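PDB 1STZ: heat-inducible transcription repressor HrcA from Thermotoga maritima, which probably represses the class I heat shock operons, grpE-dnaK-dnaJ and groELS, as a DNA-binding negative regulator of their transcription. Local coordinates for residues A[102-107]-A[128-133]; A[135-140]-A[292-297]. One frame throughout, in Å; residues are numbered along the deposited sequence.

Interaction 1: residues A[102-107]-A[128-133]; sequences DLAVET and ARLTEG
Ala104 and Val105, on a single short helical turn, meet the forked end of Leu130, which reaches over from the last turn of helix 116-131. Walking along 102-107, Asp102 comes first and works within its own segment: it is the N-cap of the turn, and its OD1 accepts a weak but nearly straight bond from Val105 N (3.3 Å, N-H...O angle 169°). The other carboxylate oxygen, OD2, forms a salt bridge with Arg319 of helix 314-334, which ties the start of the turn to a third element. Ala104 points its methyl group at the neighbouring helix, and CB lies 4.1 Å from Leu130 CD2. Val105 takes the second branch: Leu130 CD1 is 3.8 Å from Val105 CA and 3.8 Å from Val105 CB, with CG2 slightly farther off, and the two side chains cross at about a right angle. With CG of Leu130 anti to its own carbonyl carbon (chi1 -62°), the isobutyl group extends across to the turn and sets one methyl on each of these neighbours. Val105 also packs on Tyr323 and Ile324 of helix 314-334, while Leu182 of the second subunit lies against Ala104, Thr107 and Leu130. At the end of the segment, Thr107 OG1 donates to Ala104 O over 2.7 Å, nearly in line with the carbonyl bond, and Thr107 N uses the same oxygen, so two donors from Thr107 grip the Ala104 carbonyl oxygen. Between the two segments themselves the touching atoms are all carbon and the shared surface is small, 110 Å²; the join therefore rests on apolar packing of the two Leu130 methyls against Ala104 and Val105, with the polar bonds shaping the turn that presents them.

Interaction 2: residues A[135-140]-A[292-297]; sequences VLIERP and GKYFKG
Tyr294 spans the gap between the two segments, and the one hydrogen bond across them is made by its hydroxyl. OH donates to Glu138 O at 2.7 Å, approaching in the plane of the carbonyl group with a C=O...O angle of 151°; the acceptor in turn lies at the edge of the ring, in its plane. The phenol thus reaches a main-chain oxygen just where strand 134-138 ends. The carboxylate of Glu138 is engaged elsewhere, OE1 accepting from Ser303 N, and Arg139 is directed to a salt bridge with Glu117.

Van der Waals contacts accompany this bond. Ile137 forms the apolar pair, bringing its CG2 methyl to 4.0 Å from Tyr294 CE2 and meeting the ring obliquely. Pro140 packs beside the hydroxyl, its CD 3.7 Å from Tyr294 OH, with its CG close behind. Both side chains cross the tyrosine at about a right angle. The position of the ring follows from chi1 of 67°, which places CG between the backbone N and the carbonyl carbon and aims the phenol at 135-140. Phe332 of helix 314-334 meets the same ring with the planes inclined at about 55°, while Leu120 of helix 116-131 touches both Ile137 and Pro140. A phenylalanine in place of Tyr294 would keep the ring beside Ile137 but would probably leave Glu138 O without its hydroxyl partner.

No backbone bond joins the segments, and their nearest CA atoms, those of Glu138 and Lys293, are 9.0 Å apart. Strand 299-309 runs between them, antiparallel to both, so the contact is a bridge from one strand to the next but one, made over the helix-covered face of the five-stranded antiparallel sheet in the HrcA C-terminal domain.

In the fold
The two contacts follow one another along the chain: interaction 1 closes at residue 133, before interaction 2 opens at 135. Helix 116-131 leads directly into strand 134-138, and the contacts touch at this junction, where Val135 CG2 lies 3.7 Å from Ala128 N, although their centres are about 18 Å apart. Interaction 2 lies on the five-stranded antiparallel sheet, whereas interaction 1 joins helix 116-131 to the short helix 103-106. Helix 314-334 borders both, so the helical layer links them. Their surroundings differ: the second subunit packs against interaction 1, but no other chain touches interaction 2, which places one at a subunit interface and the other within the domain.

Interaction 1: residues A[102-107]-A[128-133]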
ATOM      1  N   ASP A 102      -4.717   4.361 -11.669  1.00 42.51           N
ATOM      2  CA  ASP A 102      -4.987   4.801 -10.302  1.00 40.00           C
ATOM      3  C   ASP A 102      -4.136   3.958  -9.349  1.00 38.17           C
ATOM      4  O   ASP A 102      -4.520   2.865  -8.948  1.00 36.59           O
ATOM      5  CB  ASP A 102      -6.468   4.678  -9.978  1.00 39.40           C
ATOM      6  CG  ASP A 102      -6.802   5.100  -8.557  1.00 39.35           C
ATOM      7  OD1 ASP A 102      -5.909   5.182  -7.692  1.00 36.85           O
ATOM      8  OD2 ASP A 102      -7.969   5.353  -8.208  1.00 40.49           O
ATOM      9  N   LEU A 103      -2.991   4.517  -8.988  1.00 36.30           N
ATOM     10  CA  LEU A 103      -1.962   3.822  -8.246  1.00 35.57           C
ATOM     11  C   LEU A 103      -2.512   3.266  -6.934  1.00 33.80           C
ATOM     12  O   LEU A 103      -2.253   2.113  -6.576  1.00 32.61           O
ATOM     13  CB  LEU A 103      -0.800   4.794  -7.954  1.00 36.03           C
ATOM     14  CG  LEU A 103       0.662   4.483  -8.277  1.00 37.91           C
ATOM     15  CD1 LEU A 103       1.461   4.383  -7.007  1.00 40.13           C
ATOM     16  CD2 LEU A 103       0.874   3.238  -9.125  1.00 39.48           C
ATOM     17  N   ALA A 104      -3.278   4.095  -6.230  1.00 31.57           N
ATOM     18  CA  ALA A 104      -3.761   3.740  -4.904  1.00 30.75           C
ATOM     19  C   ALA A 104      -4.621   2.480  -4.929  1.00 29.86           C
ATOM     20  O   ALA A 104      -4.422   1.565  -4.129  1.00 28.62           O
ATOM     21  CB  ALA A 104      -4.529   4.891  -4.300  1.00 30.76           C
ATOM     22  N   VAL A 105      -5.574   2.434  -5.852  1.00 29.35           N
ATOM     23  CA  VAL A 105      -6.492   1.308  -5.916  1.00 29.27           C
ATOM     24  C   VAL A 105      -5.783   0.036  -6.427  1.00 29.20           C
ATOM     25  O   VAL A 105      -6.140  -1.061  -6.029  1.00 27.73           O
ATOM     26  CB  VAL A 105      -7.764   1.625  -6.730  1.00 28.98           C
ATOM     27  CG1 VAL A 105      -7.535   1.513  -8.233  1.00 28.47           C
ATOM     28  CG2 VAL A 105      -8.872   0.714  -6.283  1.00 29.35           C
ATOM     29  N   GLU A 106      -4.749   0.203  -7.252  1.00 29.67           N
ATOM     30  CA  GLU A 106      -3.984  -0.939  -7.756  1.00 30.87           C
ATOM     31  C   GLU A 106      -3.166  -1.651  -6.671  1.00 30.13           C
ATOM     32  O   GLU A 106      -2.683  -2.766  -6.917  1.00 30.69           O
ATOM     33  CB  GLU A 106      -3.058  -0.526  -8.892  1.00 31.75           C
ATOM     34  CG  GLU A 106      -3.771  -0.157 -10.185  1.00 35.13           C
ATOM     35  CD  GLU A 106      -2.784   0.282 -11.261  1.00 42.37           C
ATOM     36  OE1 GLU A 106      -3.150   1.142 -12.111  1.00 44.73           O
ATOM     37  OE2 GLU A 106      -1.622  -0.227 -11.247  1.00 45.39           O
ATOM     38  N   THR A 107      -3.020  -1.040  -5.490  1.00 28.60           N
ATOM     39  CA  THR A 107      -2.404  -1.724  -4.352  1.00 28.37           C
ATOM     40  C   THR A 107      -3.279  -2.814  -3.763  1.00 28.74           C
ATOM     41  O   THR A 107      -2.819  -3.590  -2.918  1.00 27.36           O
ATOM     42  CB  THR A 107      -1.996  -0.770  -3.219  1.00 28.23           C
ATOM     43  OG1 THR A 107      -3.168  -0.235  -2.560  1.00 27.91           O
ATOM     44  CG2 THR A 107      -1.190   0.426  -3.748  1.00 27.42           C
ATOM     45  N   ALA A 128     -13.872   2.211   0.931  1.00 19.34           N
ATOM     46  CA  ALA A 128     -14.332   3.269   1.841  1.00 20.19           C
ATOM     47  C   ALA A 128     -13.290   4.363   1.996  1.00 21.25           C
ATOM     48  O   ALA A 128     -13.602   5.555   1.932  1.00 22.65           O
ATOM     49  CB  ALA A 128     -14.654   2.687   3.224  1.00 19.83           C
ATOM     50  N   ARG A 129     -12.048   3.961   2.212  1.00 21.71           N
ATOM     51  CA  ARG A 129     -10.965   4.921   2.396  1.00 23.16           C
ATOM     52  C   ARG A 129     -10.720   5.823   1.187  1.00 22.72           C
ATOM     53  O   ARG A 129     -10.596   7.034   1.340  1.00 24.53           O
ATOM     54  CB  ARG A 129      -9.681   4.201   2.742  1.00 23.60           C
ATOM     55  CG  ARG A 129      -8.536   5.135   3.005  1.00 26.89           C
ATOM     56  CD  ARG A 129      -7.437   4.514   3.815  1.00 30.49           C
ATOM     57  NE  ARG A 129      -6.980   3.250   3.241  1.00 33.98           N
ATOM     58  CZ  ARG A 129      -5.822   2.659   3.540  1.00 36.79           C
ATOM     59  NH1 ARG A 129      -4.973   3.220   4.404  1.00 39.23           N
ATOM     60  NH2 ARG A 129      -5.506   1.496   2.969  1.00 37.08           N
ATOM     61  N   LEU A 130     -10.686   5.242  -0.002  1.00 21.59           N
ATOM     62  CA  LEU A 130     -10.331   5.970  -1.217  1.00 20.99           C
ATOM     63  C   LEU A 130     -11.451   6.876  -1.741  1.00 20.28           C
ATOM     64  O   LEU A 130     -11.192   7.790  -2.496  1.00 20.83           O
ATOM     65  CB  LEU A 130      -9.939   4.990  -2.320  1.00 20.52           C
ATOM     66  CG  LEU A 130      -8.732   4.103  -2.074  1.00 21.21           C
ATOM     67  CD1 LEU A 130      -8.378   3.352  -3.346  1.00 20.71           C
ATOM     68  CD2 LEU A 130      -7.541   4.909  -1.550  1.00 22.43           C
ATOM     69  N   THR A 131     -12.691   6.596  -1.366  1.00 19.91           N
ATOM     70  CA  THR A 131     -13.832   7.390  -1.802  1.00 19.91           C
ATOM     71  C   THR A 131     -14.460   8.240  -0.695  1.00 20.44           C
ATOM     72  O   THR A 131     -15.442   8.928  -0.946  1.00 21.14           O
ATOM     73  CB  THR A 131     -14.923   6.486  -2.346  1.00 19.59           C
ATOM     74  OG1 THR A 131     -15.389   5.626  -1.297  1.00 19.04           O
ATOM     75  CG2 THR A 131     -14.388   5.580  -3.436  1.00 18.66           C
ATOM     76  N   GLU A 132     -13.930   8.157   0.517  1.00 21.22           N
ATOM     77  CA  GLU A 132     -14.533   8.786   1.686  1.00 22.64           C
ATOM     78  C   GLU A 132     -16.016   8.462   1.773  1.00 22.21           C
ATOM     79  O   GLU A 132     -16.847   9.356   1.994  1.00 22.32           O
ATOM     80  CB  GLU A 132     -14.314  10.309   1.653  1.00 23.74           C
ATOM     81  CG  GLU A 132     -12.848  10.737   1.613  1.00 26.41           C
ATOM     82  CD  GLU A 132     -12.677  12.190   1.168  1.00 32.10           C
ATOM     83  OE1 GLU A 132     -13.504  12.686   0.355  1.00 35.90           O
ATOM     84  OE2 GLU A 132     -11.702  12.842   1.610  1.00 35.09           O
ATOM     85  N   GLY A 133     -16.346   7.185   1.584  1.00 21.08           N
ATOM     86  CA  GLY A 133     -17.720   6.719   1.671  1.00 21.00           C
ATOM     87  C   GLY A 133     -17.976   5.664   2.730  1.00 20.69           C
ATOM     88  O   GLY A 133     -17.090   5.295   3.524  1.00 21.80           O
TER

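Interaction 2: residues A[135-140]-A[292-297]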
ATOM      1  N   VAL A 135     -19.345   1.796   2.967  1.00 19.96           N
ATOM      2  CA  VAL A 135     -19.478   0.594   2.158  1.00 20.70           C
ATOM      3  C   VAL A 135     -20.219  -0.532   2.872  1.00 20.81           C
ATOM      4  O   VAL A 135     -19.967  -0.804   4.045  1.00 21.52           O
ATOM      5  CB  VAL A 135     -18.095   0.106   1.724  1.00 20.35           C
ATOM      6  CG1 VAL A 135     -18.170  -1.245   1.006  1.00 21.33           C
ATOM      7  CG2 VAL A 135     -17.449   1.145   0.849  1.00 20.23           C
ATOM      8  N   LEU A 136     -21.161  -1.153   2.165  1.00 21.02           N
ATOM      9  CA  LEU A 136     -21.750  -2.429   2.573  1.00 21.11           C
ATOM     10  C   LEU A 136     -21.395  -3.458   1.522  1.00 20.88           C
ATOM     11  O   LEU A 136     -21.596  -3.212   0.336  1.00 20.73           O
ATOM     12  CB  LEU A 136     -23.266  -2.342   2.672  1.00 21.28           C
ATOM     13  CG  LEU A 136     -23.860  -1.399   3.700  1.00 23.78           C
ATOM     14  CD1 LEU A 136     -25.362  -1.524   3.635  1.00 27.46           C
ATOM     15  CD2 LEU A 136     -23.374  -1.644   5.130  1.00 24.38           C
ATOM     16  N   ILE A 137     -20.829  -4.584   1.947  1.00 20.53           N
ATOM     17  CA  ILE A 137     -20.621  -5.741   1.083  1.00 20.36           C
ATOM     18  C   ILE A 137     -21.449  -6.903   1.622  1.00 20.38           C
ATOM     19  O   ILE A 137     -21.255  -7.335   2.752  1.00 20.56           O
ATOM     20  CB  ILE A 137     -19.147  -6.155   1.045  1.00 20.65           C
ATOM     21  CG1 ILE A 137     -18.274  -4.980   0.582  1.00 22.11           C
ATOM     22  CG2 ILE A 137     -18.952  -7.365   0.120  1.00 19.86           C
ATOM     23  CD1 ILE A 137     -16.832  -5.319   0.395  1.00 23.34           C
ATOM     24  N   GLU A 138     -22.356  -7.409   0.798  1.00 19.88           N
ATOM     25  CA  GLU A 138     -23.098  -8.609   1.095  1.00 20.12           C
ATOM     26  C   GLU A 138     -22.159  -9.845   1.094  1.00 20.42           C
ATOM     27  O   GLU A 138     -21.545 -10.144   0.072  1.00 20.96           O
ATOM     28  CB  GLU A 138     -24.210  -8.768   0.070  1.00 20.48           C
ATOM     29  CG  GLU A 138     -25.326  -9.695   0.491  1.00 21.42           C
ATOM     30  CD  GLU A 138     -26.419  -9.830  -0.550  1.00 23.52           C
ATOM     31  OE1 GLU A 138     -26.174  -9.569  -1.757  1.00 24.02           O
ATOM     32  OE2 GLU A 138     -27.539 -10.230  -0.162  1.00 26.04           O
ATOM     33  N   ARG A 139     -22.046 -10.525   2.242  1.00 19.81           N
ATOM     34  CA  ARG A 139     -21.305 -11.781   2.374  1.00 20.14           C
ATOM     35  C   ARG A 139     -21.991 -12.900   1.577  1.00 19.99           C
ATOM     36  O   ARG A 139     -23.190 -12.856   1.341  1.00 19.45           O
ATOM     37  CB  ARG A 139     -21.199 -12.203   3.856  1.00 20.35           C
ATOM     38  CG  ARG A 139     -20.467 -11.217   4.738  1.00 21.94           C
ATOM     39  CD  ARG A 139     -20.263 -11.680   6.181  1.00 22.48           C
ATOM     40  NE  ARG A 139     -19.236 -10.890   6.861  1.00 22.15           N
ATOM     41  CZ  ARG A 139     -19.439  -9.843   7.663  1.00 25.97           C
ATOM     42  NH1 ARG A 139     -20.652  -9.366   7.921  1.00 28.11           N
ATOM     43  NH2 ARG A 139     -18.392  -9.246   8.215  1.00 26.73           N
ATOM     44  N   PRO A 140     -21.256 -13.925   1.175  1.00 20.25           N
ATOM     45  CA  PRO A 140     -21.885 -15.036   0.461  1.00 20.48           C
ATOM     46  C   PRO A 140     -23.009 -15.635   1.317  1.00 20.42           C
ATOM     47  O   PRO A 140     -22.876 -15.738   2.540  1.00 19.71           O
ATOM     48  CB  PRO A 140     -20.732 -16.031   0.283  1.00 20.68           C
ATOM     49  CG  PRO A 140     -19.518 -15.197   0.365  1.00 20.96           C
ATOM     50  CD  PRO A 140     -19.818 -14.156   1.393  1.00 20.50           C
ATOM     51  N   GLY A 292     -23.396  -2.695  -7.394  1.00 18.05           N
ATOM     52  CA  GLY A 292     -22.989  -3.706  -8.354  1.00 18.14           C
ATOM     53  C   GLY A 292     -22.848  -5.047  -7.639  1.00 18.28           C
ATOM     54  O   GLY A 292     -22.952  -5.119  -6.420  1.00 18.62           O
ATOM     55  N   LYS A 293     -22.601  -6.107  -8.387  1.00 18.64           N
ATOM     56  CA  LYS A 293     -22.413  -7.426  -7.801  1.00 19.01           C
ATOM     57  C   LYS A 293     -21.026  -7.949  -8.094  1.00 19.04           C
ATOM     58  O   LYS A 293     -20.429  -7.588  -9.096  1.00 19.58           O
ATOM     59  CB  LYS A 293     -23.441  -8.395  -8.351  1.00 18.93           C
ATOM     60  CG  LYS A 293     -24.875  -7.958  -8.175  1.00 21.22           C
ATOM     61  CD  LYS A 293     -25.820  -9.103  -8.456  1.00 24.96           C
ATOM     62  CE  LYS A 293     -27.266  -8.672  -8.470  1.00 27.72           C
ATOM     63  NZ  LYS A 293     -27.617  -8.059  -9.767  1.00 31.57           N
ATOM     64  N   TYR A 294     -20.524  -8.801  -7.206  1.00 18.82           N
ATOM     65  CA  TYR A 294     -19.342  -9.603  -7.469  1.00 18.41           C
ATOM     66  C   TYR A 294     -19.800 -11.043  -7.726  1.00 18.70           C
ATOM     67  O   TYR A 294     -20.831 -11.475  -7.198  1.00 18.71           O
ATOM     68  CB  TYR A 294     -18.303  -9.484  -6.334  1.00 17.73           C
ATOM     69  CG  TYR A 294     -18.674 -10.068  -4.995  1.00 16.73           C
ATOM     70  CD1 TYR A 294     -18.133 -11.273  -4.558  1.00 16.25           C
ATOM     71  CD2 TYR A 294     -19.497  -9.384  -4.128  1.00 16.91           C
ATOM     72  CE1 TYR A 294     -18.473 -11.804  -3.318  1.00 17.15           C
ATOM     73  CE2 TYR A 294     -19.845  -9.907  -2.887  1.00 16.44           C
ATOM     74  CZ  TYR A 294     -19.329 -11.102  -2.480  1.00 16.88           C
ATOM     75  OH  TYR A 294     -19.683 -11.596  -1.231  1.00 17.58           O
ATOM     76  N   PHE A 295     -19.045 -11.749  -8.561  1.00 18.54           N
ATOM     77  CA  PHE A 295     -19.471 -13.003  -9.148  1.00 18.92           C
ATOM     78  C   PHE A 295     -18.454 -14.121  -8.949  1.00 19.75           C
ATOM     79  O   PHE A 295     -17.250 -13.896  -8.874  1.00 18.21           O
ATOM     80  CB  PHE A 295     -19.642 -12.851 -10.672  1.00 19.34           C
ATOM     81  CG  PHE A 295     -20.761 -11.933 -11.093  1.00 17.48           C
ATOM     82  CD1 PHE A 295     -20.586 -10.564 -11.085  1.00 17.29           C
ATOM     83  CD2 PHE A 295     -21.970 -12.449 -11.532  1.00 15.85           C
ATOM     84  CE1 PHE A 295     -21.620  -9.709 -11.478  1.00 17.45           C
ATOM     85  CE2 PHE A 295     -22.994 -11.619 -11.942  1.00 17.24           C
ATOM     86  CZ  PHE A 295     -22.822 -10.241 -11.920  1.00 17.51           C
ATOM     87  N   LYS A 296     -18.971 -15.344  -8.927  1.00 21.23           N
ATOM     88  CA  LYS A 296     -18.183 -16.545  -9.155  1.00 22.13           C
ATOM     89  C   LYS A 296     -18.528 -17.062 -10.539  1.00 22.29           C
ATOM     90  O   LYS A 296     -19.479 -17.805 -10.712  1.00 22.62           O
ATOM     91  CB  LYS A 296     -18.512 -17.581  -8.081  1.00 22.60           C
ATOM     92  CG  LYS A 296     -17.842 -18.935  -8.278  1.00 24.41           C
ATOM     93  CD  LYS A 296     -18.527 -20.033  -7.457  1.00 27.45           C
ATOM     94  CE  LYS A 296     -19.941 -20.339  -7.924  1.00 29.51           C
ATOM     95  NZ  LYS A 296     -19.959 -20.814  -9.339  1.00 31.52           N
ATOM     96  N   GLY A 297     -17.761 -16.651 -11.539  1.00 23.14           N
ATOM     97  CA  GLY A 297     -18.077 -16.971 -12.921  1.00 23.48           C
ATOM     98  C   GLY A 297     -19.268 -16.141 -13.357  1.00 24.15           C
ATOM     99  O   GLY A 297     -19.230 -14.918 -13.271  1.00 23.58           O
TER